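PDB 2AJR: sugar kinase, pfkB family from Thermotoga maritima, which probably phosphorylates a sugar phosphate such as fructose 1-phosphate with ATP. Local coordinates for residues Phe178-Thr184 against Pro198-Asp204. Sequence-based numbering, arbitrary orientation.
Sequences FVFVEQT and PNVVKPD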
ATOM      1  N   PHE A 178      24.468  24.918  12.548  1.00 33.49           N
ATOM      2  CA  PHE A 178      24.955  23.631  13.010  1.00 32.75           C
ATOM      3  C   PHE A 178      24.209  22.540  12.239  1.00 32.77           C
ATOM      4  O   PHE A 178      22.990  22.637  12.052  1.00 31.23           O
ATOM      5  CB  PHE A 178      24.687  23.527  14.510  1.00 32.76           C
ATOM      6  CG  PHE A 178      25.410  22.419  15.184  1.00 31.15           C
ATOM      7  CD1 PHE A 178      24.828  21.171  15.301  1.00 29.77           C
ATOM      8  CD2 PHE A 178      26.648  22.634  15.746  1.00 30.85           C
ATOM      9  CE1 PHE A 178      25.483  20.150  15.943  1.00 31.96           C
ATOM     10  CE2 PHE A 178      27.310  21.619  16.389  1.00 32.42           C
ATOM     11  CZ  PHE A 178      26.733  20.372  16.486  1.00 28.18           C
ATOM     12  N   VAL A 179      24.929  21.523  11.779  1.00 31.96           N
ATOM     13  CA  VAL A 179      24.361  20.536  10.855  1.00 32.98           C
ATOM     14  C   VAL A 179      24.424  19.115  11.389  1.00 32.59           C
ATOM     15  O   VAL A 179      25.492  18.652  11.753  1.00 31.44           O
ATOM     16  CB  VAL A 179      25.124  20.527   9.502  1.00 34.46           C
ATOM     17  CG1 VAL A 179      24.778  19.262   8.708  1.00 30.08           C
ATOM     18  CG2 VAL A 179      24.846  21.799   8.698  1.00 29.53           C
ATOM     19  N   PHE A 180      23.273  18.439  11.400  1.00 35.03           N
ATOM     20  CA  PHE A 180      23.165  16.981  11.653  1.00 34.76           C
ATOM     21  C   PHE A 180      22.841  16.278  10.336  1.00 34.68           C
ATOM     22  O   PHE A 180      21.921  16.714   9.635  1.00 34.46           O
ATOM     23  CB  PHE A 180      21.994  16.667  12.589  1.00 34.43           C
ATOM     24  CG  PHE A 180      22.117  17.244  13.964  1.00 37.03           C
ATOM     25  CD1 PHE A 180      21.852  18.591  14.195  1.00 36.92           C
ATOM     26  CD2 PHE A 180      22.444  16.431  15.046  1.00 39.11           C
ATOM     27  CE1 PHE A 180      21.939  19.126  15.482  1.00 38.85           C
ATOM     28  CE2 PHE A 180      22.525  16.959  16.337  1.00 38.71           C
ATOM     29  CZ  PHE A 180      22.274  18.312  16.553  1.00 33.84           C
ATOM     30  N   VAL A 181      23.542  15.191  10.004  1.00 35.06           N
ATOM     31  CA  VAL A 181      23.168  14.390   8.834  1.00 35.32           C
ATOM     32  C   VAL A 181      23.019  12.914   9.170  1.00 36.17           C
ATOM     33  O   VAL A 181      23.864  12.350   9.855  1.00 35.82           O
ATOM     34  CB  VAL A 181      24.191  14.530   7.693  1.00 36.42           C
ATOM     35  CG1 VAL A 181      23.878  13.533   6.597  1.00 35.03           C
ATOM     36  CG2 VAL A 181      24.196  15.945   7.142  1.00 32.46           C
ATOM     37  N   GLU A 182      21.939  12.298   8.687  1.00 38.86           N
ATOM     38  CA  GLU A 182      21.792  10.828   8.685  1.00 40.92           C
ATOM     39  C   GLU A 182      21.476  10.353   7.261  1.00 39.31           C
ATOM     40  O   GLU A 182      20.356  10.505   6.802  1.00 40.99           O
ATOM     41  CB  GLU A 182      20.707  10.341   9.681  1.00 38.92           C
ATOM     42  CG  GLU A 182      20.556   8.782   9.727  1.00 43.49           C
ATOM     43  CD  GLU A 182      19.418   8.256  10.635  1.00 47.87           C
ATOM     44  OE1 GLU A 182      18.394   8.958  10.836  1.00 64.33           O
ATOM     45  OE2 GLU A 182      19.560   7.122  11.145  1.00 63.71           O
ATOM     46  N   GLN A 183      22.452   9.784   6.560  1.00 38.81           N
ATOM     47  CA  GLN A 183      22.239   9.316   5.185  1.00 39.02           C
ATOM     48  C   GLN A 183      23.078   8.097   4.881  1.00 37.45           C
ATOM     49  O   GLN A 183      24.008   7.798   5.601  1.00 39.32           O
ATOM     50  CB  GLN A 183      22.551  10.423   4.180  1.00 36.46           C
ATOM     51  CG  GLN A 183      21.529  11.549   4.243  1.00 43.98           C
ATOM     52  CD  GLN A 183      21.670  12.601   3.142  1.00 43.34           C
ATOM     53  OE1 GLN A 183      22.739  13.166   2.936  1.00 44.49           O
ATOM     54  NE2 GLN A 183      20.561  12.893   2.458  1.00 52.35           N
ATOM     55  N   THR A 184      22.744   7.408   3.799  1.00 36.96           N
ATOM     56  CA  THR A 184      23.456   6.214   3.381  1.00 36.58           C
ATOM     57  C   THR A 184      24.870   6.580   2.897  1.00 38.23           C
ATOM     58  O   THR A 184      25.139   7.739   2.545  1.00 38.00           O
ATOM     59  CB  THR A 184      22.687   5.454   2.265  1.00 36.39           C
ATOM     60  OG1 THR A 184      22.625   6.263   1.079  1.00 39.26           O
ATOM     61  CG2 THR A 184      21.258   5.086   2.733  1.00 25.32           C
ATOM     62  N   PRO A 198      29.328  18.046   7.885  1.00 34.51           N
ATOM     63  CA  PRO A 198      28.370  17.997   8.977  1.00 33.72           C
ATOM     64  C   PRO A 198      29.030  18.087  10.344  1.00 32.76           C
ATOM     65  O   PRO A 198      30.114  17.576  10.523  1.00 33.16           O
ATOM     66  CB  PRO A 198      27.727  16.625   8.802  1.00 34.29           C
ATOM     67  CG  PRO A 198      27.947  16.286   7.395  1.00 32.38           C
ATOM     68  CD  PRO A 198      29.266  16.821   7.072  1.00 33.55           C
ATOM     69  N   ASN A 199      28.368  18.735  11.290  1.00 33.05           N
ATOM     70  CA  ASN A 199      28.831  18.759  12.668  1.00 34.14           C
ATOM     71  C   ASN A 199      28.649  17.399  13.357  1.00 35.01           C
ATOM     72  O   ASN A 199      29.539  16.946  14.095  1.00 36.15           O
ATOM     73  CB  ASN A 199      28.089  19.837  13.434  1.00 32.70           C
ATOM     74  CG  ASN A 199      28.362  21.200  12.880  1.00 35.28           C
ATOM     75  OD1 ASN A 199      27.637  21.695  12.005  1.00 32.11           O
ATOM     76  ND2 ASN A 199      29.450  21.801  13.339  1.00 30.52           N
ATOM     77  N   VAL A 200      27.490  16.783  13.108  1.00 33.76           N
ATOM     78  CA  VAL A 200      27.115  15.476  13.641  1.00 33.62           C
ATOM     79  C   VAL A 200      26.681  14.574  12.486  1.00 32.68           C
ATOM     80  O   VAL A 200      25.765  14.908  11.748  1.00 32.04           O
ATOM     81  CB  VAL A 200      25.916  15.576  14.609  1.00 34.52           C
ATOM     82  CG1 VAL A 200      25.556  14.187  15.138  1.00 29.87           C
ATOM     83  CG2 VAL A 200      26.213  16.541  15.745  1.00 30.31           C
ATOM     84  N   VAL A 201      27.353  13.445  12.322  1.00 32.25           N
ATOM     85  CA  VAL A 201      27.015  12.497  11.265  1.00 33.09           C
ATOM     86  C   VAL A 201      26.605  11.167  11.895  1.00 33.98           C
ATOM     87  O   VAL A 201      27.224  10.694  12.856  1.00 35.63           O
ATOM     88  CB  VAL A 201      28.181  12.303  10.245  1.00 33.71           C
ATOM     89  CG1 VAL A 201      29.462  11.712  10.919  1.00 32.37           C
ATOM     90  CG2 VAL A 201      27.729  11.436   9.091  1.00 32.68           C
ATOM     91  N   LYS A 202      25.531  10.589  11.381  1.00 34.69           N
ATOM     92  CA  LYS A 202      25.088   9.263  11.803  1.00 35.72           C
ATOM     93  C   LYS A 202      24.754   8.485  10.536  1.00 34.19           C
ATOM     94  O   LYS A 202      23.671   8.603   9.999  1.00 35.66           O
ATOM     95  CB  LYS A 202      23.888   9.361  12.756  1.00 36.29           C
ATOM     96  CG  LYS A 202      23.259   8.032  13.079  1.00 37.25           C
ATOM     97  CD  LYS A 202      22.674   7.986  14.463  1.00 38.44           C
ATOM     98  CE  LYS A 202      21.725   6.791  14.604  1.00 42.78           C
ATOM     99  NZ  LYS A 202      22.450   5.517  14.452  1.00 45.07           N
ATOM    100  N   PRO A 203      25.715   7.731  10.022  1.00 34.49           N
ATOM    101  CA  PRO A 203      25.462   7.064   8.767  1.00 35.03           C
ATOM    102  C   PRO A 203      24.383   6.002   8.900  1.00 36.13           C
ATOM    103  O   PRO A 203      24.279   5.351   9.938  1.00 35.36           O
ATOM    104  CB  PRO A 203      26.800   6.410   8.426  1.00 32.54           C
ATOM    105  CG  PRO A 203      27.775   7.006   9.330  1.00 35.70           C
ATOM    106  CD  PRO A 203      27.061   7.439  10.533  1.00 36.65           C
ATOM    107  N   ASP A 204      23.587   5.869   7.849  1.00 36.39           N
ATOM    108  CA  ASP A 204      22.574   4.853   7.758  1.00 37.95           C
ATOM    109  C   ASP A 204      23.191   3.659   7.055  1.00 38.31           C
ATOM    110  O   ASP A 204      23.420   3.695   5.858  1.00 39.53           O
ATOM    111  CB  ASP A 204      21.390   5.368   6.955  1.00 37.56           C
ATOM    112  CG  ASP A 204      20.310   4.322   6.772  1.00 43.18           C
ATOM    113  OD1 ASP A 204      20.369   3.241   7.428  1.00 40.38           O
ATOM    114  OD2 ASP A 204      19.388   4.601   5.977  1.00 44.22           O
TER
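Phe178 lays its ring against the side chain of Asn199: Asn199 CB sits over one face, 3.5 Å from the ring centroid, and the amide plane is stacked within 14° of the ring. Phe178 CG lies anti to the backbone N (chi1 -166°), which swings the ring across toward Asn199 and Val200 CG2. Next along, Val179 N donates to Asn199 OD1 at 2.7 Å, so a side-chain carbonyl stands in for a main-chain acceptor where the second strand has not yet begun; Asn199 ND2 is held by Gln235. Val179 O receives Val200 N at 3.1 Å and, more weakly, Asn199 N, while Val179 CG1 rests on Pro198.

Phe180 sends its ring to the same side of the sheet as Val200, with CD2 3.6 Å from Val200 CB. Parallel ladder bonding continues at Val181, whose N meets Val200 O at 2.8 Å and whose O takes Lys202 N at 2.9 Å, both nearly straight. On the other sheet face Val181 CG2 touches Pro198 CG, beneath helix 185-193, the crossover helix of this right-handed beta-alpha-beta unit. The strands are neighbours in the mixed central sheet, between 149-153 and 236-241, as in the ribokinase-like fold of PfkB kinases.

Glu182 runs alongside Lys202, but their charged ends do not pair: Glu182 OE1 forms a salt bridge with Lys53, and Lys202 makes a cation-pi contact with Tyr275. Gln183 O accepts Asp204 N at 3.0 Å, though the donor stands well above the carbonyl plane as the chains leave the regular ladder. Thr184 then sets CG2 beside Asp204 OD2.

The N-terminal end is thus held by the Phe178-Asn199 stack, the asparagine's hydrogen bonds and apolar contacts to Val200 and Pro198, whereas at the C-terminal end Glu182 and Lys202 look to partners beyond the two strands.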